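Long-range contacts in hypothetical protein AF1531 (Archaeoglobus fulgidus, PDB 2I5H), which is of unknown function but belongs to a family of the helix-hairpin-helix clan, so it may bind nucleic acid: residues Y20-D25 against P103-H108; P43-V48 against L56-R61; H132-L137 against A147-R152; V178-Y183 against Y192-A197. All blocks are in the same frame, centred on the assembly; numbering follows the deposited sequence.

Overall arrangement
Read from the N terminus, the chain lays down strand 20-27, and segment 103-108 of helix 96-111 comes back to segment 20-25 across 77 intervening residues to close contact 1. Nested inside that long loop is contact 2, the beta hairpin of strands 44-49 and 55-60, which adjoins contact 1 because strands 20-27 and 44-49 are neighbours in one antiparallel sheet. Contacts 3 and 4 then follow in series, each closing a short local loop in the helical half. Contact 4 joins the two halves: I181 and I182 pack on I106 and P103 of helix 96-111, while R180 and L194 meet L136 of contact 3. Contacts 2 and 3 lie far apart, their centres about 37 Å from each other.

Contact 1 of 4, residues Y20-D25 against P103-H108; sequences YAYVLD and PYVIEH
Y22 and L24 face V105 and H108 in a clear example of helix-on-sheet packing: between these two segments the helix meets the sheet through its side chains, with no hydrogen bond. The aliphatic part centres on V105, whose CG1 methyl lies mainly against Y22 and CG2 against L24. CG1, anti to the backbone N (chi1 176°), presses on CB of Y22 at 3.4 Å, a tight fit made where the tyrosine leaves the strand. CG2 points toward the corner of the chain and meets CD2 of L24 at 3.8 Å. The leucine starts off to one side of the helix, and it is the far end of its side chain that closes the distance.

The aromatic part lies one helical turn further on. H108 carries its ring out toward Y22, and CE1 of Y22 touches CD2 of H108 at 3.5 Å, at the edge of the imidazole and near its plane. With centroids 5.5 Å apart and planes at 73°, the pair is oblique, and the two side chains cross at roughly a right angle.

Further residues of the same helix, A98 and L102 against L24 and I109 against Y22, extend the apolar layer, as does V48 of the adjacent strand, which rests on V105. The strand and helix axes come within 9.4 Å. This is a helix packed on one face of an antiparallel sheet, as in alpha+beta folds.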
loop_
_atom_site.group_PDB
_atom_site.type_symbol
_atom_site.label_atom_id
_atom_site.label_comp_id
_atom_site.label_asym_id
_atom_site.label_seq_id
_atom_site.Cartn_x
_atom_site.Cartn_y
_atom_site.Cartn_z
ATOM N N TYR A 20 -5.029 -3.017 11.127
ATOM C CA TYR A 20 -4.061 -4.037 10.739
ATOM C C TYR A 20 -3.031 -3.472 9.764
ATOM O O TYR A 20 -3.334 -2.568 8.992
ATOM C CB TYR A 20 -4.772 -5.211 10.073
ATOM C CG TYR A 20 -5.599 -6.045 11.020
ATOM C CD1 TYR A 20 -5.019 -7.066 11.769
ATOM C CD2 TYR A 20 -6.964 -5.816 11.164
ATOM C CE1 TYR A 20 -5.782 -7.846 12.639
ATOM C CE2 TYR A 20 -7.737 -6.587 12.029
ATOM C CZ TYR A 20 -7.141 -7.600 12.760
ATOM O OH TYR A 20 -7.908 -8.371 13.604
ATOM N N ALA A 21 -1.816 -4.010 9.809
ATOM C CA ALA A 21 -0.747 -3.577 8.907
ATOM C C ALA A 21 0.084 -4.781 8.489
ATOM O O ALA A 21 0.032 -5.841 9.122
ATOM C CB ALA A 21 0.145 -2.541 9.592
ATOM N N TYR A 22 0.853 -4.612 7.421
ATOM C CA TYR A 22 1.703 -5.679 6.910
ATOM C C TYR A 22 3.174 -5.314 7.103
ATOM O O TYR A 22 3.583 -4.171 6.880
ATOM C CB TYR A 22 1.388 -5.925 5.430
ATOM C CG TYR A 22 0.115 -6.719 5.197
ATOM C CD1 TYR A 22 0.166 -8.084 4.911
ATOM C CD2 TYR A 22 -1.135 -6.109 5.263
ATOM C CE1 TYR A 22 -0.998 -8.823 4.693
ATOM C CE2 TYR A 22 -2.310 -6.839 5.046
ATOM C CZ TYR A 22 -2.230 -8.193 4.760
ATOM O OH TYR A 22 -3.380 -8.912 4.524
ATOM N N VAL A 23 3.964 -6.293 7.535
ATOM C CA VAL A 23 5.377 -6.089 7.798
ATOM C C VAL A 23 6.214 -5.886 6.538
ATOM O O VAL A 23 6.150 -6.679 5.600
ATOM C CB VAL A 23 5.961 -7.277 8.599
ATOM C CG1 VAL A 23 7.450 -7.083 8.803
ATOM C CG2 VAL A 23 5.244 -7.403 9.933
ATOM N N LEU A 24 6.996 -4.814 6.539
ATOM C CA LEU A 24 7.875 -4.481 5.429
ATOM C C LEU A 24 9.311 -4.862 5.752
ATOM O O LEU A 24 10.076 -5.255 4.871
ATOM C CB LEU A 24 7.830 -2.975 5.147
ATOM C CG LEU A 24 6.490 -2.335 4.776
ATOM C CD1 LEU A 24 6.647 -0.817 4.739
ATOM C CD2 LEU A 24 6.025 -2.853 3.425
ATOM N N ASP A 25 9.670 -4.737 7.026
ATOM C CA ASP A 25 11.025 -5.020 7.472
ATOM C C ASP A 25 11.044 -5.172 8.989
ATOM O O ASP A 25 10.411 -4.389 9.703
ATOM C CB ASP A 25 11.932 -3.857 7.030
ATOM C CG ASP A 25 13.403 -4.101 7.318
ATOM O OD1 ASP A 25 13.860 -5.255 7.209
ATOM O OD2 ASP A 25 14.107 -3.124 7.632
ATOM N N PRO A 103 6.333 -2.149 -2.719
ATOM C CA PRO A 103 5.438 -2.465 -3.839
ATOM C C PRO A 103 4.849 -3.877 -3.811
ATOM O O PRO A 103 3.693 -4.073 -4.187
ATOM C CB PRO A 103 6.312 -2.200 -5.072
ATOM C CG PRO A 103 7.699 -2.473 -4.571
ATOM C CD PRO A 103 7.690 -1.836 -3.198
ATOM N N TYR A 104 5.638 -4.853 -3.368
ATOM C CA TYR A 104 5.176 -6.238 -3.296
ATOM C C TYR A 104 4.122 -6.426 -2.217
ATOM O O TYR A 104 3.161 -7.173 -2.402
ATOM C CB TYR A 104 6.352 -7.178 -3.025
ATOM C CG TYR A 104 7.357 -7.205 -4.147
ATOM C CD1 TYR A 104 7.053 -7.812 -5.363
ATOM C CD2 TYR A 104 8.596 -6.583 -4.011
ATOM C CE1 TYR A 104 7.963 -7.795 -6.422
ATOM C CE2 TYR A 104 9.510 -6.559 -5.056
ATOM C CZ TYR A 104 9.184 -7.168 -6.262
ATOM O OH TYR A 104 10.086 -7.142 -7.299
ATOM N N VAL A 105 4.308 -5.754 -1.087
ATOM C CA VAL A 105 3.366 -5.851 0.019
ATOM C C VAL A 105 2.052 -5.139 -0.325
ATOM O O VAL A 105 0.970 -5.654 -0.043
ATOM C CB VAL A 105 3.989 -5.275 1.314
ATOM C CG1 VAL A 105 2.982 -5.291 2.448
ATOM C CG2 VAL A 105 5.211 -6.105 1.702
ATOM N N ILE A 106 2.140 -3.966 -0.944
ATOM C CA ILE A 106 0.932 -3.241 -1.331
ATOM C C ILE A 106 0.129 -4.094 -2.317
ATOM O O ILE A 106 -1.097 -4.176 -2.230
ATOM C CB ILE A 106 1.270 -1.884 -1.987
ATOM C CG1 ILE A 106 1.824 -0.923 -0.929
ATOM C CG2 ILE A 106 0.021 -1.288 -2.635
ATOM C CD1 ILE A 106 2.253 0.422 -1.480
ATOM N N GLU A 107 0.826 -4.734 -3.248
ATOM C CA GLU A 107 0.172 -5.584 -4.239
ATOM C C GLU A 107 -0.567 -6.715 -3.532
ATOM O O GLU A 107 -1.684 -7.067 -3.902
ATOM C CB GLU A 107 1.211 -6.156 -5.202
ATOM C CG GLU A 107 0.630 -6.960 -6.351
ATOM C CD GLU A 107 1.706 -7.500 -7.269
ATOM O OE1 GLU A 107 2.538 -8.301 -6.795
ATOM O OE2 GLU A 107 1.727 -7.120 -8.459
ATOM N N HIS A 108 0.065 -7.274 -2.504
ATOM C CA HIS A 108 -0.520 -8.355 -1.724
ATOM C C HIS A 108 -1.811 -7.869 -1.076
ATOM O O HIS A 108 -2.837 -8.548 -1.116
ATOM C CB HIS A 108 0.463 -8.800 -0.637
ATOM C CG HIS A 108 -0.032 -9.936 0.203
ATOM N ND1 HIS A 108 -0.108 -11.231 -0.266
ATOM C CD2 HIS A 108 -0.471 -9.973 1.483
ATOM C CE1 HIS A 108 -0.571 -12.016 0.691
ATOM N NE2 HIS A 108 -0.799 -11.277 1.762
#

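Contact 2 of 4, residues P43-V48 against L56-R61; sequences PLAQVV and LEVSIR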
loop_
_atom_site.group_PDB
_atom_site.type_symbol
_atom_site.label_atom_id
_atom_site.label_comp_id
_atom_site.label_asym_id
_atom_site.label_seq_id
_atom_site.Cartn_x
_atom_site.Cartn_y
_atom_site.Cartn_z
ATOM N N PRO A 43 13.356 -4.184 19.597
ATOM C CA PRO A 43 13.075 -4.734 18.272
ATOM C C PRO A 43 12.018 -3.875 17.593
ATOM O O PRO A 43 11.004 -3.526 18.199
ATOM C CB PRO A 43 12.603 -6.159 18.575
ATOM C CG PRO A 43 12.091 -6.078 19.996
ATOM C CD PRO A 43 13.063 -5.158 20.665
ATOM N N LEU A 44 12.265 -3.519 16.339
ATOM C CA LEU A 44 11.346 -2.673 15.597
ATOM C C LEU A 44 10.935 -3.270 14.260
ATOM O O LEU A 44 11.651 -4.088 13.689
ATOM C CB LEU A 44 12.000 -1.316 15.300
ATOM C CG LEU A 44 12.503 -0.422 16.435
ATOM C CD1 LEU A 44 13.234 0.795 15.837
ATOM C CD2 LEU A 44 11.317 0.020 17.299
ATOM N N ALA A 45 9.770 -2.855 13.773
ATOM C CA ALA A 45 9.306 -3.265 12.458
ATOM C C ALA A 45 8.714 -2.051 11.745
ATOM O O ALA A 45 8.145 -1.159 12.379
ATOM C CB ALA A 45 8.254 -4.365 12.567
ATOM N N GLN A 46 8.883 -1.991 10.430
ATOM C CA GLN A 46 8.257 -0.920 9.682
ATOM C C GLN A 46 7.107 -1.625 8.983
ATOM O O GLN A 46 7.290 -2.684 8.376
ATOM C CB GLN A 46 9.232 -0.284 8.691
ATOM C CG GLN A 46 10.388 0.413 9.384
ATOM C CD GLN A 46 11.201 1.277 8.446
ATOM O OE1 GLN A 46 11.362 0.951 7.270
ATOM N NE2 GLN A 46 11.732 2.379 8.965
ATOM N N VAL A 47 5.913 -1.059 9.100
ATOM C CA VAL A 47 4.737 -1.676 8.517
ATOM C C VAL A 47 3.918 -0.714 7.673
ATOM O O VAL A 47 4.087 0.504 7.751
ATOM C CB VAL A 47 3.833 -2.266 9.627
ATOM C CG1 VAL A 47 4.631 -3.230 10.488
ATOM C CG2 VAL A 47 3.250 -1.140 10.498
ATOM N N VAL A 48 3.039 -1.274 6.850
ATOM C CA VAL A 48 2.166 -0.466 6.014
ATOM C C VAL A 48 0.725 -0.876 6.319
ATOM O O VAL A 48 0.393 -2.063 6.286
ATOM C CB VAL A 48 2.500 -0.637 4.494
ATOM C CG1 VAL A 48 2.391 -2.104 4.063
ATOM C CG2 VAL A 48 1.571 0.231 3.662
ATOM N N LEU A 56 4.146 3.035 9.202
ATOM C CA LEU A 56 4.386 3.144 10.634
ATOM C C LEU A 56 5.605 2.370 11.100
ATOM O O LEU A 56 5.981 1.353 10.515
ATOM C CB LEU A 56 3.166 2.605 11.410
ATOM C CG LEU A 56 1.792 3.249 11.184
ATOM C CD1 LEU A 56 0.686 2.386 11.795
ATOM C CD2 LEU A 56 1.783 4.628 11.798
ATOM N N GLU A 57 6.224 2.868 12.163
ATOM C CA GLU A 57 7.338 2.170 12.770
ATOM C C GLU A 57 6.755 1.756 14.122
ATOM O O GLU A 57 6.157 2.578 14.823
ATOM C CB GLU A 57 8.533 3.100 12.957
ATOM C CG GLU A 57 9.742 2.407 13.542
ATOM C CD GLU A 57 11.043 3.102 13.171
ATOM O OE1 GLU A 57 11.425 3.081 11.978
ATOM O OE2 GLU A 57 11.675 3.670 14.074
ATOM N N VAL A 58 6.891 0.480 14.459
ATOM C CA VAL A 58 6.355 -0.045 15.714
ATOM C C VAL A 58 7.379 -0.908 16.427
ATOM O O VAL A 58 8.261 -1.481 15.796
ATOM C CB VAL A 58 5.121 -0.939 15.450
ATOM C CG1 VAL A 58 4.105 -0.196 14.605
ATOM C CG2 VAL A 58 5.554 -2.215 14.732
ATOM N N SER A 59 7.263 -1.010 17.749
ATOM C CA SER A 59 8.155 -1.888 18.485
ATOM C C SER A 59 7.466 -3.261 18.478
ATOM O O SER A 59 6.241 -3.357 18.345
ATOM C CB SER A 59 8.374 -1.392 19.917
ATOM O OG SER A 59 7.150 -1.045 20.536
ATOM N N ILE A 60 8.260 -4.315 18.603
ATOM C CA ILE A 60 7.733 -5.677 18.583
ATOM C C ILE A 60 7.947 -6.324 19.950
ATOM O O ILE A 60 8.956 -6.084 20.601
ATOM C CB ILE A 60 8.445 -6.508 17.473
ATOM C CG1 ILE A 60 8.152 -5.897 16.093
ATOM C CG2 ILE A 60 7.994 -7.965 17.514
ATOM C CD1 ILE A 60 6.680 -5.850 15.716
ATOM N N ARG A 61 6.980 -7.128 20.390
ATOM C CA ARG A 61 7.066 -7.801 21.681
ATOM C C ARG A 61 8.175 -8.846 21.737
ATOM O O ARG A 61 8.591 -9.390 20.716
ATOM C CB ARG A 61 5.728 -8.467 22.005
ATOM C CG ARG A 61 4.573 -7.486 22.132
ATOM C CD ARG A 61 3.261 -8.230 22.356
ATOM N NE ARG A 61 3.285 -8.922 23.637
ATOM C CZ ARG A 61 3.083 -8.333 24.813
ATOM N NH1 ARG A 61 2.826 -7.033 24.880
ATOM N NH2 ARG A 61 3.164 -9.046 25.925
#
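Q46 and E57 face each other as a non-hydrogen-bonded pair of an antiparallel hairpin, and their side chains supply the link that the backbone lacks at this position. NE2 of Q46 donates to OE1 of E57 at 3.1 Å along a nearly straight path (175°). The amide and carboxylate planes lie only 27° apart, so the two flat groups are almost coplanar. On the same face, the other carboxylate oxygen, OE2 of E57, rests 3.7 Å from CD1 of L44.

Around this pair runs the backbone ladder. A45 and V58 exchange two bonds, each 2.9 Å from N to O; V47 and L56 likewise exchange two, and N of I60 adds a bond to O of P43. On the reverse face, CB of A45 packs against CD1 of I60 at 3.8 Å, and CG2 of V47 against CB of L56 at 3.9 Å.

Further out, other residues fix the polar ends. OE1 of E57 also bonds NE2 of H31, and OE2 forms a salt bridge with R87; OE1 of Q46 accepts from N of T95, and its NE2 also bonds O of D93. With a leucine in place of E57, R87 would probably be left without this charge partner, and H31 and Q46 without the acceptor they share. Buried and shared by Q46, H31 and R87, the carboxylate is likely to be stabilised as the anion.

Contact 3 of 4, residues H132-L137 against A147-R152; sequences HQLELL and AIIEER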
loop_
_atom_site.group_PDB
_atom_site.type_symbol
_atom_site.label_atom_id
_atom_site.label_comp_id
_atom_site.label_asym_id
_atom_site.label_seq_id
_atom_site.Cartn_x
_atom_site.Cartn_y
_atom_site.Cartn_z
ATOM N N HIS A 132 -9.701 12.969 -16.063
ATOM C CA HIS A 132 -10.499 11.875 -15.525
ATOM C C HIS A 132 -9.689 11.146 -14.458
ATOM O O HIS A 132 -8.463 11.078 -14.541
ATOM C CB HIS A 132 -10.892 10.912 -16.645
ATOM C CG HIS A 132 -12.048 10.029 -16.299
ATOM N ND1 HIS A 132 -11.977 9.052 -15.330
ATOM C CD2 HIS A 132 -13.315 9.995 -16.777
ATOM C CE1 HIS A 132 -13.150 8.455 -15.225
ATOM N NE2 HIS A 132 -13.980 9.008 -16.090
ATOM N N GLN A 133 -10.374 10.606 -13.455
ATOM C CA GLN A 133 -9.696 9.901 -12.373
ATOM C C GLN A 133 -8.778 8.777 -12.844
ATOM O O GLN A 133 -7.706 8.571 -12.274
ATOM C CB GLN A 133 -10.713 9.340 -11.379
ATOM C CG GLN A 133 -11.467 10.399 -10.599
ATOM C CD GLN A 133 -12.218 9.819 -9.419
ATOM O OE1 GLN A 133 -12.972 8.859 -9.561
ATOM N NE2 GLN A 133 -12.017 10.404 -8.245
ATOM N N LEU A 134 -9.194 8.047 -13.875
ATOM C CA LEU A 134 -8.378 6.952 -14.394
ATOM C C LEU A 134 -7.005 7.454 -14.814
ATOM O O LEU A 134 -6.024 6.709 -14.785
ATOM C CB LEU A 134 -9.058 6.292 -15.596
ATOM C CG LEU A 134 -10.346 5.524 -15.312
ATOM C CD1 LEU A 134 -10.878 4.920 -16.606
ATOM C CD2 LEU A 134 -10.083 4.439 -14.277
ATOM N N GLU A 135 -6.941 8.720 -15.210
ATOM C CA GLU A 135 -5.686 9.314 -15.637
ATOM C C GLU A 135 -4.768 9.565 -14.449
ATOM O O GLU A 135 -3.578 9.809 -14.620
ATOM C CB GLU A 135 -5.949 10.619 -16.387
ATOM C CG GLU A 135 -6.790 10.437 -17.641
ATOM C CD GLU A 135 -7.075 11.746 -18.347
ATOM O OE1 GLU A 135 -6.123 12.373 -18.857
ATOM O OE2 GLU A 135 -8.255 12.149 -18.386
ATOM N N LEU A 136 -5.322 9.510 -13.241
ATOM C CA LEU A 136 -4.514 9.712 -12.041
ATOM C C LEU A 136 -3.596 8.506 -11.867
ATOM O O LEU A 136 -2.547 8.591 -11.227
ATOM C CB LEU A 136 -5.407 9.865 -10.806
ATOM C CG LEU A 136 -6.253 11.139 -10.731
ATOM C CD1 LEU A 136 -7.170 11.074 -9.522
ATOM C CD2 LEU A 136 -5.343 12.356 -10.656
ATOM N N LEU A 137 -4.001 7.382 -12.449
ATOM C CA LEU A 137 -3.219 6.156 -12.369
ATOM C C LEU A 137 -2.000 6.221 -13.280
ATOM O O LEU A 137 -2.129 6.350 -14.498
ATOM C CB LEU A 137 -4.081 4.956 -12.762
ATOM C CG LEU A 137 -5.352 4.748 -11.939
ATOM C CD1 LEU A 137 -6.108 3.546 -12.476
ATOM C CD2 LEU A 137 -4.994 4.552 -10.470
ATOM N N ALA A 147 -10.320 3.654 -23.392
ATOM C CA ALA A 147 -10.343 2.225 -23.676
ATOM C C ALA A 147 -11.004 1.504 -22.509
ATOM O O ALA A 147 -11.758 0.547 -22.698
ATOM C CB ALA A 147 -8.923 1.708 -23.879
ATOM N N ILE A 148 -10.719 1.978 -21.297
ATOM C CA ILE A 148 -11.281 1.394 -20.084
ATOM C C ILE A 148 -12.766 1.728 -19.977
ATOM O O ILE A 148 -13.578 0.890 -19.585
ATOM C CB ILE A 148 -10.559 1.931 -18.823
ATOM C CG1 ILE A 148 -9.072 1.568 -18.879
ATOM C CG2 ILE A 148 -11.201 1.357 -17.567
ATOM C CD1 ILE A 148 -8.247 2.160 -17.752
ATOM N N ILE A 149 -13.112 2.962 -20.332
ATOM C CA ILE A 149 -14.495 3.422 -20.279
ATOM C C ILE A 149 -15.343 2.715 -21.333
ATOM O O ILE A 149 -16.499 2.371 -21.083
ATOM C CB ILE A 149 -14.576 4.947 -20.507
ATOM C CG1 ILE A 149 -13.766 5.670 -19.425
ATOM C CG2 ILE A 149 -16.028 5.407 -20.482
ATOM C CD1 ILE A 149 -13.704 7.176 -19.598
ATOM N N GLU A 150 -14.759 2.495 -22.507
ATOM C CA GLU A 150 -15.457 1.831 -23.603
ATOM C C GLU A 150 -15.871 0.413 -23.226
ATOM O O GLU A 150 -16.949 -0.049 -23.601
ATOM C CB GLU A 150 -14.567 1.801 -24.840
ATOM N N GLU A 151 -15.010 -0.278 -22.485
ATOM C CA GLU A 151 -15.291 -1.645 -22.068
ATOM C C GLU A 151 -16.254 -1.672 -20.887
ATOM O O GLU A 151 -17.085 -2.573 -20.776
ATOM C CB GLU A 151 -13.996 -2.353 -21.701
ATOM N N ARG A 152 -16.141 -0.681 -20.010
ATOM C CA ARG A 152 -17.000 -0.600 -18.836
ATOM C C ARG A 152 -18.479 -0.570 -19.217
ATOM O O ARG A 152 -19.318 -1.141 -18.523
ATOM C CB ARG A 152 -16.666 0.652 -18.023
ATOM C CG ARG A 152 -17.432 0.759 -16.717
ATOM C CD ARG A 152 -17.395 2.177 -16.180
ATOM N NE ARG A 152 -16.033 2.679 -16.028
ATOM C CZ ARG A 152 -15.735 3.928 -15.686
ATOM N NH1 ARG A 152 -16.704 4.807 -15.463
ATOM N NH2 ARG A 152 -14.467 4.299 -15.561
#
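L134 makes the close part of this contact, pushing its CD1 methyl into a group of side chains on helix 142-154. It meets I148 tip to tip, CD1 of L134 lying 3.7 Å from CG2 of I148. The same methyl sits 4.1 Å from CG1 of I149, and it approaches NH2 of R152 at 3.8 Å, at the edge of the guanidinium group and near its plane. M145 and F120 also touch L134, so this leucine lies between helices 142-154 and 114-121.

The looser side is formed by H132, I149 and R152. CD1 of I149 comes no nearer than 4.0 Å to NE2 of H132, in an oblique approach to the ring. The imidazole and guanidinium groups make no bond to each other; NH2 of R152 forms its salt bridge with D125 instead. I149 and R152 are partly exposed here.

Two bonds within its own turn help to place H132. N of L134 donates to ND1 of H132 at 3.3 Å, in the ring plane and nearly straight (171°), while N of H132 reaches OE2 of E135 at 2.9 Å from above the carboxylate plane. A short run with helical backbone angles, joined by a brief link to helix 142-154 and packed on it through L134, is consistent with the helix-hairpin-helix motif expected from the family, a motif that in its relatives commonly contacts nucleic acid backbone.

Contact 4 of 4, residues V178-Y183 against Y192-A197; sequences VSRIIY and YKLFTA
The C-terminal tail folding back over the last helix, 173-186, is the fold element here, and R180 and I181 are the helix residues that receive it. F195 lies across both: its CE2 is 3.7 Å from CG of R180, and its CD2 is 3.7 Å from CG1 of I181, each side chain crossing the phenylalanine at about a right angle. CB of L194 sits over the centre of one face of the F195 ring, whose edge-to-face partner is F120. Toward the end of the tail, CG2 of T196 touches CG2 of I181 at 4.0 Å.

A bend at chi2 (59°) lets R180 keep CG against the F195 ring while its guanidinium reaches O of Y192; on the way CD1 of L194 lies 3.9 Å from NE of R180. That NE is held by a salt bridge to E184, which also takes hydrogen bonds from N of L194, N of F195 and OG1 of T196. A methionine in place of R180 is likely to leave E184 without its charge mate and the carbonyl of Y192 without this donor. NH2 of R180 makes a short but weak, bent bond (122°) to O of Y192, and accompanies it with a water-mediated link, one water molecule accepting from NH2 of R180 and from N of Y192, each at 3.1 Å.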
loop_
_atom_site.group_PDB
_atom_site.type_symbol
_atom_site.label_atom_id
_atom_site.label_comp_id
_atom_site.label_asym_id
_atom_site.label_seq_id
_atom_site.Cartn_x
_atom_site.Cartn_y
_atom_site.Cartn_z
ATOM N N VAL A 178 -0.947 -0.133 -7.539
ATOM C CA VAL A 178 0.247 -0.048 -6.698
ATOM C C VAL A 178 1.033 1.218 -7.017
ATOM O O VAL A 178 1.509 1.904 -6.110
ATOM C CB VAL A 178 1.165 -1.279 -6.894
ATOM C CG1 VAL A 178 2.465 -1.087 -6.130
ATOM C CG2 VAL A 178 0.453 -2.533 -6.412
ATOM N N SER A 179 1.165 1.523 -8.306
ATOM C CA SER A 179 1.886 2.715 -8.741
ATOM C C SER A 179 1.256 3.982 -8.185
ATOM O O SER A 179 1.965 4.894 -7.763
ATOM C CB SER A 179 1.915 2.804 -10.272
ATOM O OG SER A 179 2.800 1.852 -10.826
ATOM N N ARG A 180 -0.073 4.044 -8.192
ATOM C CA ARG A 180 -0.767 5.218 -7.676
ATOM C C ARG A 180 -0.589 5.337 -6.167
ATOM O O ARG A 180 -0.294 6.414 -5.655
ATOM C CB ARG A 180 -2.260 5.170 -8.022
ATOM C CG ARG A 180 -3.056 6.363 -7.489
ATOM C CD ARG A 180 -2.524 7.687 -8.032
ATOM N NE ARG A 180 -3.116 8.838 -7.352
ATOM C CZ ARG A 180 -2.858 10.105 -7.660
ATOM N NH1 ARG A 180 -2.018 10.396 -8.643
ATOM N NH2 ARG A 180 -3.430 11.086 -6.976
ATOM N N ILE A 181 -0.760 4.229 -5.454
ATOM C CA ILE A 181 -0.601 4.254 -4.002
ATOM C C ILE A 181 0.799 4.726 -3.617
ATOM O O ILE A 181 0.960 5.601 -2.765
ATOM C CB ILE A 181 -0.879 2.863 -3.392
ATOM C CG1 ILE A 181 -2.357 2.509 -3.600
ATOM C CG2 ILE A 181 -0.531 2.859 -1.906
ATOM C CD1 ILE A 181 -2.722 1.091 -3.197
ATOM N N ILE A 182 1.815 4.160 -4.252
ATOM C CA ILE A 182 3.182 4.561 -3.961
ATOM C C ILE A 182 3.370 6.041 -4.282
ATOM O O ILE A 182 4.047 6.761 -3.549
ATOM C CB ILE A 182 4.186 3.702 -4.758
ATOM C CG1 ILE A 182 4.236 2.296 -4.147
ATOM C CG2 ILE A 182 5.560 4.352 -4.759
ATOM C CD1 ILE A 182 5.176 1.342 -4.836
ATOM N N TYR A 183 2.755 6.502 -5.369
ATOM C CA TYR A 183 2.874 7.906 -5.743
ATOM C C TYR A 183 2.319 8.802 -4.638
ATOM O O TYR A 183 2.935 9.798 -4.265
ATOM C CB TYR A 183 2.119 8.188 -7.045
ATOM C CG TYR A 183 2.197 9.641 -7.458
ATOM C CD1 TYR A 183 3.348 10.157 -8.049
ATOM C CD2 TYR A 183 1.137 10.510 -7.211
ATOM C CE1 TYR A 183 3.443 11.508 -8.384
ATOM C CE2 TYR A 183 1.221 11.862 -7.542
ATOM C CZ TYR A 183 2.375 12.352 -8.127
ATOM O OH TYR A 183 2.459 13.688 -8.454
ATOM N N TYR A 192 -4.911 14.962 -5.076
ATOM C CA TYR A 192 -5.860 13.865 -4.950
ATOM C C TYR A 192 -5.310 12.626 -4.248
ATOM O O TYR A 192 -4.275 12.089 -4.629
ATOM C CB TYR A 192 -6.387 13.480 -6.335
ATOM C CG TYR A 192 -7.199 14.571 -6.993
ATOM C CD1 TYR A 192 -8.437 14.952 -6.476
ATOM C CD2 TYR A 192 -6.725 15.236 -8.124
ATOM C CE1 TYR A 192 -9.184 15.968 -7.068
ATOM C CE2 TYR A 192 -7.464 16.255 -8.723
ATOM C CZ TYR A 192 -8.691 16.616 -8.188
ATOM O OH TYR A 192 -9.419 17.630 -8.767
ATOM N N LYS A 193 -6.019 12.183 -3.213
ATOM C CA LYS A 193 -5.633 10.994 -2.461
ATOM C C LYS A 193 -6.700 9.933 -2.709
ATOM O O LYS A 193 -7.661 9.814 -1.948
ATOM C CB LYS A 193 -5.546 11.301 -0.960
ATOM C CG LYS A 193 -4.519 12.361 -0.571
ATOM C CD LYS A 193 -3.117 11.993 -1.023
ATOM C CE LYS A 193 -2.079 12.921 -0.408
ATOM N NZ LYS A 193 -2.388 14.360 -0.649
ATOM N N LEU A 194 -6.520 9.164 -3.775
ATOM C CA LEU A 194 -7.473 8.126 -4.151
ATOM C C LEU A 194 -7.511 6.918 -3.226
ATOM O O LEU A 194 -8.587 6.424 -2.887
ATOM C CB LEU A 194 -7.178 7.639 -5.572
ATOM C CG LEU A 194 -7.259 8.671 -6.695
ATOM C CD1 LEU A 194 -6.848 8.020 -8.006
ATOM C CD2 LEU A 194 -8.674 9.227 -6.781
ATOM N N PHE A 195 -6.341 6.439 -2.816
ATOM C CA PHE A 195 -6.281 5.255 -1.970
ATOM C C PHE A 195 -5.595 5.441 -0.624
ATOM O O PHE A 195 -5.605 4.526 0.201
ATOM C CB PHE A 195 -5.578 4.127 -2.727
ATOM C CG PHE A 195 -6.081 3.934 -4.124
ATOM C CD1 PHE A 195 -7.402 3.558 -4.356
ATOM C CD2 PHE A 195 -5.242 4.143 -5.212
ATOM C CE1 PHE A 195 -7.877 3.392 -5.656
ATOM C CE2 PHE A 195 -5.707 3.980 -6.515
ATOM C CZ PHE A 195 -7.030 3.603 -6.737
ATOM N N THR A 196 -5.004 6.609 -0.396
ATOM C CA THR A 196 -4.302 6.851 0.860
ATOM C C THR A 196 -4.930 7.938 1.727
ATOM O O THR A 196 -4.308 8.409 2.682
ATOM C CB THR A 196 -2.832 7.228 0.606
ATOM O OG1 THR A 196 -2.772 8.456 -0.127
ATOM C CG2 THR A 196 -2.130 6.135 -0.187
ATOM N N ALA A 197 -6.156 8.331 1.400
ATOM C CA ALA A 197 -6.848 9.366 2.159
ATOM C C ALA A 197 -7.085 8.908 3.594
ATOM O O ALA A 197 -6.966 7.692 3.849
ATOM C CB ALA A 197 -8.180 9.701 1.492
HETATM O O HOH W 1 -3.143 14.142 -7.519
#